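Local coordinates for dihydroorotase (Saccharomyces cerevisiae S288C, PDB 6L0A), which catalyses the zinc-dependent interconversion of N-carbamoyl-L-aspartate and dihydroorotate, the third step of de novo pyrimidine biosynthesis, at residues His213-Ile218 / Ala233-Lys239; Gln332-Gln336 / Pro348-Lys354. One frame throughout, in Å; residues are numbered along the deposited sequence.

Contact 1 of 2, residues His213-Ile218 / Ala233-Lys239; sequences HLFLTI and AKLPNDK
Lys-234 O is gripped by two donors from 213-218. Thr-217 OG1 lies 2.6 Å from Lys-234 O, tilted slightly from the carbonyl plane. Ile-218 N lies 2.9 Å from Lys-234 O and stays in that plane, with 151° at its hydrogen. Thr-217 has OG1 turned opposite the backbone N and beside its own carbonyl carbon (chi1 -157°). The hydroxyl and the next N-H therefore converge on one oxygen. Ala-233 CB points toward the loop and packs 3.7 Å from Leu-216 CB. The His-213 ring meets Ala-233 CA at its edge, through CD2 at 3.9 Å. Both ring nitrogens are engaged, ND1 with Thr-210 OG1 and NE2 with Pro-231 O. Lys-239 runs alongside the loop and bends at chi3 (93°). Its NZ then reaches Phe-215 O at 3.0 Å, from above the carbonyl plane. Leu-235 is the N-cap of helix 236-246, and its N-H is bound by Asp-238 OD2 through the anti lone pair. Pro-236 and Leu-235 also pack on Pro-150 and His-152 of the second subunit. This is the long loop of a beta-alpha-beta crossover in the TIM barrel, leading from strand 205-209 to helix 236-246 near the zinc site.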
# COMPACT_ATOMS: atom_id res chain seq x y z
N HIS C 213 -14.33 -2.09 2.42
CA HIS C 213 -13.59 -2.34 3.64
C HIS C 213 -14.07 -3.58 4.39
O HIS C 213 -13.40 -3.99 5.34
CB HIS C 213 -13.65 -1.11 4.56
CG HIS C 213 -12.86 0.05 4.05
ND1 HIS C 213 -13.43 1.23 3.60
CD2 HIS C 213 -11.51 0.22 3.92
CE1 HIS C 213 -12.48 2.06 3.21
NE2 HIS C 213 -11.31 1.48 3.40
N LEU C 214 -15.21 -4.16 4.00
CA LEU C 214 -15.64 -5.45 4.54
C LEU C 214 -14.93 -6.61 3.86
O LEU C 214 -15.05 -7.75 4.34
CB LEU C 214 -17.15 -5.60 4.39
CG LEU C 214 -17.99 -4.49 5.04
CD1 LEU C 214 -19.48 -4.82 4.96
CD2 LEU C 214 -17.56 -4.25 6.48
N PHE C 215 -14.21 -6.35 2.77
CA PHE C 215 -13.46 -7.35 2.02
C PHE C 215 -11.96 -7.14 2.07
O PHE C 215 -11.20 -8.11 2.21
CB PHE C 215 -13.87 -7.32 0.54
CG PHE C 215 -15.26 -7.84 0.27
CD1 PHE C 215 -16.34 -6.96 0.21
CD2 PHE C 215 -15.48 -9.19 0.03
CE1 PHE C 215 -17.62 -7.42 -0.07
CE2 PHE C 215 -16.76 -9.66 -0.24
CZ PHE C 215 -17.82 -8.77 -0.29
N LEU C 216 -11.51 -5.90 1.92
CA LEU C 216 -10.12 -5.62 1.61
C LEU C 216 -9.25 -5.54 2.85
O LEU C 216 -9.71 -5.17 3.94
CB LEU C 216 -9.98 -4.29 0.85
CG LEU C 216 -10.58 -4.14 -0.54
CD1 LEU C 216 -10.37 -2.71 -1.03
CD2 LEU C 216 -9.97 -5.13 -1.52
N THR C 217 -7.98 -5.84 2.66
CA THR C 217 -6.94 -5.59 3.64
C THR C 217 -5.77 -4.97 2.88
O THR C 217 -5.79 -4.89 1.66
CB THR C 217 -6.55 -6.89 4.33
OG1 THR C 217 -5.96 -6.60 5.60
CG2 THR C 217 -5.59 -7.65 3.49
N ILE C 218 -4.73 -4.55 3.61
CA ILE C 218 -3.58 -3.91 2.96
C ILE C 218 -2.98 -4.81 1.87
O ILE C 218 -2.49 -4.31 0.85
CB ILE C 218 -2.52 -3.52 4.01
CG1 ILE C 218 -1.34 -2.80 3.36
CG2 ILE C 218 -2.06 -4.75 4.83
CD1 ILE C 218 -0.40 -2.15 4.36
N ALA C 233 -7.42 0.38 3.36
CA ALA C 233 -7.74 -0.86 4.05
C ALA C 233 -6.53 -1.31 4.87
O ALA C 233 -5.39 -1.21 4.41
CB ALA C 233 -8.15 -1.94 3.05
N LYS C 234 -6.78 -1.77 6.09
CA LYS C 234 -5.72 -1.94 7.08
C LYS C 234 -5.51 -3.43 7.35
O LYS C 234 -5.42 -4.20 6.39
CB LYS C 234 -6.04 -1.09 8.30
CG LYS C 234 -6.00 0.40 7.96
CD LYS C 234 -6.50 1.28 9.08
CE LYS C 234 -6.27 2.75 8.74
NZ LYS C 234 -7.10 3.31 7.60
N LEU C 235 -5.41 -3.86 8.59
CA LEU C 235 -4.93 -5.20 8.87
C LEU C 235 -6.09 -6.18 9.02
O LEU C 235 -7.25 -5.77 9.17
CB LEU C 235 -4.09 -5.18 10.14
CG LEU C 235 -2.95 -4.16 10.10
CD1 LEU C 235 -2.09 -4.26 11.36
CD2 LEU C 235 -2.11 -4.37 8.85
N PRO C 236 -5.83 -7.49 8.96
CA PRO C 236 -6.92 -8.45 9.19
C PRO C 236 -7.69 -8.22 10.49
O PRO C 236 -8.91 -8.43 10.52
CB PRO C 236 -6.19 -9.80 9.19
CG PRO C 236 -5.03 -9.57 8.28
CD PRO C 236 -4.58 -8.17 8.57
N ASN C 237 -7.02 -7.80 11.57
CA ASN C 237 -7.73 -7.53 12.83
C ASN C 237 -8.70 -6.37 12.68
O ASN C 237 -9.77 -6.36 13.31
CB ASN C 237 -6.72 -7.25 13.95
CG ASN C 237 -7.39 -6.81 15.26
OD1 ASN C 237 -7.98 -7.63 15.97
ND2 ASN C 237 -7.28 -5.53 15.58
N ASP C 238 -8.35 -5.38 11.87
CA ASP C 238 -9.27 -4.28 11.60
C ASP C 238 -10.46 -4.76 10.78
O ASP C 238 -11.61 -4.50 11.13
CB ASP C 238 -8.53 -3.16 10.88
CG ASP C 238 -7.38 -2.63 11.69
OD1 ASP C 238 -7.65 -2.18 12.82
OD2 ASP C 238 -6.22 -2.67 11.20
N LYS C 239 -10.20 -5.47 9.68
CA LYS C 239 -11.31 -5.97 8.88
C LYS C 239 -12.24 -6.84 9.72
O LYS C 239 -13.47 -6.79 9.54
CB LYS C 239 -10.80 -6.74 7.66
CG LYS C 239 -11.94 -7.31 6.82
CD LYS C 239 -11.43 -7.96 5.54
CE LYS C 239 -11.22 -9.44 5.74
NZ LYS C 239 -11.11 -10.13 4.43

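Contact 2 of 2, residues Gln332-Gln336 / Pro348-Lys354; sequences QVIPQ and PFKAGDK
Phe-349 presents its carbonyl O to Ile-334 CG2. Its side chain leaves the backbone away from 332-336, and Lys-350 CG lies over the centre of one ring face, 3.7 Å above the plane. The same ring meets Tyr-286 edge-to-face. Ile-334 fills the contact. Ile-334 CG1 stands opposite the carbonyl carbon (chi1 -59°) and the chain runs on extended, which brings Ile-334 CD1 against Lys-350 O and within 3.7 Å of Lys-350 CB. The other branch, CG2, lies 3.9 Å from Pro-348 CG. With an alanine here, both branches would be lost and a gap would probably open between Pro-348 and Lys-350. Ile-334 N bonds Asp-353 O at 2.9 Å, nearly along the C=O axis. Ile-334 O takes Gly-352 N at 2.8 Å, from well above the carbonyl plane. Lys-350 NZ forms a salt bridge with Asp-353 OD2, 3.0 Å away. Type II turns, Pro-348 to Ala-351 and Lys-350 to Asp-353, bend round Ile-334. Gly-352, third in the latter (phi 88°), has no CB to press on Ala-351 O. The antiparallel, non-hydrogen-bonded pair Val-333 and Lys-354 follows, where edge strand 332-333 ends and strand 354-362 begins in the four-stranded sheet beside the barrel.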
# COMPACT_ATOMS: atom_id res chain seq x y z
N GLN C 332 -24.37 -14.13 -9.92
CA GLN C 332 -23.98 -13.31 -11.05
C GLN C 332 -22.48 -13.04 -10.99
O GLN C 332 -21.83 -13.23 -9.96
CB GLN C 332 -24.74 -11.98 -11.08
CG GLN C 332 -24.50 -11.12 -9.85
CD GLN C 332 -25.21 -9.78 -9.93
OE1 GLN C 332 -25.16 -9.10 -10.96
NE2 GLN C 332 -25.88 -9.40 -8.85
N VAL C 333 -21.94 -12.58 -12.12
CA VAL C 333 -20.50 -12.39 -12.29
C VAL C 333 -20.26 -10.92 -12.55
O VAL C 333 -20.80 -10.35 -13.51
CB VAL C 333 -19.94 -13.25 -13.43
CG1 VAL C 333 -18.55 -12.77 -13.84
CG2 VAL C 333 -19.90 -14.72 -13.02
N ILE C 334 -19.46 -10.29 -11.69
CA ILE C 334 -19.12 -8.88 -11.87
C ILE C 334 -18.31 -8.72 -13.15
O ILE C 334 -17.34 -9.48 -13.36
CB ILE C 334 -18.34 -8.36 -10.66
CG1 ILE C 334 -19.16 -8.52 -9.38
CG2 ILE C 334 -17.93 -6.91 -10.86
CD1 ILE C 334 -18.33 -8.54 -8.12
N PRO C 335 -18.64 -7.78 -14.03
CA PRO C 335 -17.87 -7.59 -15.26
C PRO C 335 -16.45 -7.11 -14.97
O PRO C 335 -16.12 -6.69 -13.86
CB PRO C 335 -18.66 -6.53 -16.02
CG PRO C 335 -19.48 -5.83 -14.98
CD PRO C 335 -19.81 -6.88 -13.96
N GLN C 336 -15.62 -7.15 -16.02
CA GLN C 336 -14.25 -6.68 -15.90
C GLN C 336 -14.17 -5.16 -15.95
O GLN C 336 -13.28 -4.57 -15.31
CB GLN C 336 -13.38 -7.26 -17.03
CG GLN C 336 -13.21 -8.77 -16.97
CD GLN C 336 -12.44 -9.22 -15.75
OE1 GLN C 336 -11.64 -8.47 -15.19
NE2 GLN C 336 -12.66 -10.46 -15.33
N PRO C 348 -14.70 -1.97 -11.80
CA PRO C 348 -15.52 -2.11 -10.59
C PRO C 348 -14.83 -2.95 -9.53
O PRO C 348 -13.93 -3.76 -9.80
CB PRO C 348 -16.78 -2.83 -11.11
CG PRO C 348 -16.23 -3.70 -12.24
CD PRO C 348 -15.17 -2.85 -12.89
N PHE C 349 -15.26 -2.73 -8.29
CA PHE C 349 -14.80 -3.54 -7.17
C PHE C 349 -15.05 -5.02 -7.43
O PHE C 349 -16.14 -5.41 -7.88
CB PHE C 349 -15.53 -3.09 -5.90
CG PHE C 349 -15.11 -3.82 -4.67
CD1 PHE C 349 -13.78 -3.87 -4.30
CD2 PHE C 349 -16.06 -4.44 -3.87
CE1 PHE C 349 -13.40 -4.54 -3.16
CE2 PHE C 349 -15.70 -5.10 -2.73
CZ PHE C 349 -14.36 -5.16 -2.37
N LYS C 350 -14.03 -5.84 -7.17
CA LYS C 350 -14.13 -7.30 -7.25
C LYS C 350 -14.46 -7.76 -8.67
O LYS C 350 -15.14 -8.78 -8.86
CB LYS C 350 -15.16 -7.86 -6.26
CG LYS C 350 -14.64 -7.98 -4.84
CD LYS C 350 -15.73 -8.36 -3.87
CE LYS C 350 -16.38 -9.69 -4.24
NZ LYS C 350 -15.50 -10.86 -3.94
N ALA C 351 -13.97 -7.02 -9.66
CA ALA C 351 -14.20 -7.33 -11.06
C ALA C 351 -13.88 -8.79 -11.36
O ALA C 351 -12.84 -9.31 -10.95
CB ALA C 351 -13.36 -6.41 -11.94
N GLY C 352 -14.82 -9.46 -12.03
CA GLY C 352 -14.67 -10.85 -12.40
C GLY C 352 -15.14 -11.85 -11.36
O GLY C 352 -15.22 -13.05 -11.68
N ASP C 353 -15.45 -11.41 -10.14
CA ASP C 353 -15.82 -12.34 -9.09
C ASP C 353 -17.29 -12.74 -9.19
O ASP C 353 -18.08 -12.14 -9.92
CB ASP C 353 -15.55 -11.74 -7.71
CG ASP C 353 -14.08 -11.63 -7.39
OD1 ASP C 353 -13.26 -12.11 -8.21
OD2 ASP C 353 -13.75 -11.08 -6.32
N LYS C 354 -17.65 -13.76 -8.41
CA LYS C 354 -19.03 -14.20 -8.26
C LYS C 354 -19.69 -13.52 -7.08
O LYS C 354 -19.06 -13.30 -6.04
CB LYS C 354 -19.08 -15.72 -8.05
CG LYS C 354 -19.09 -16.56 -9.30
CD LYS C 354 -19.21 -18.03 -8.94
CE LYS C 354 -18.11 -18.85 -9.59
NZ LYS C 354 -16.79 -18.62 -8.94

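How the contacts relate
The chain starts with strand 4-8, an edge of the antiparallel sheet, and then builds the barrel. After strand 205-209 it enters 213-218, passes helix 218-221 and returns at 233-239, so contact 1 closes a loop before helix 236-246. Strand 253-255, helices 283-293 and 300-312 and strand 324-328 follow. Contact 2 closes the shorter loop from 332-336 to 348-354, which holds strands 338-339 and 345-346. The two loops are in series and neither nest nor cross. Their centres are about 19 Å apart, but they touch: Phe-215 CD1 is 3.5 Å from Phe-349 CE2. This joins the loop after barrel strand 205-209 to the turns that lead into the antiparallel sheet.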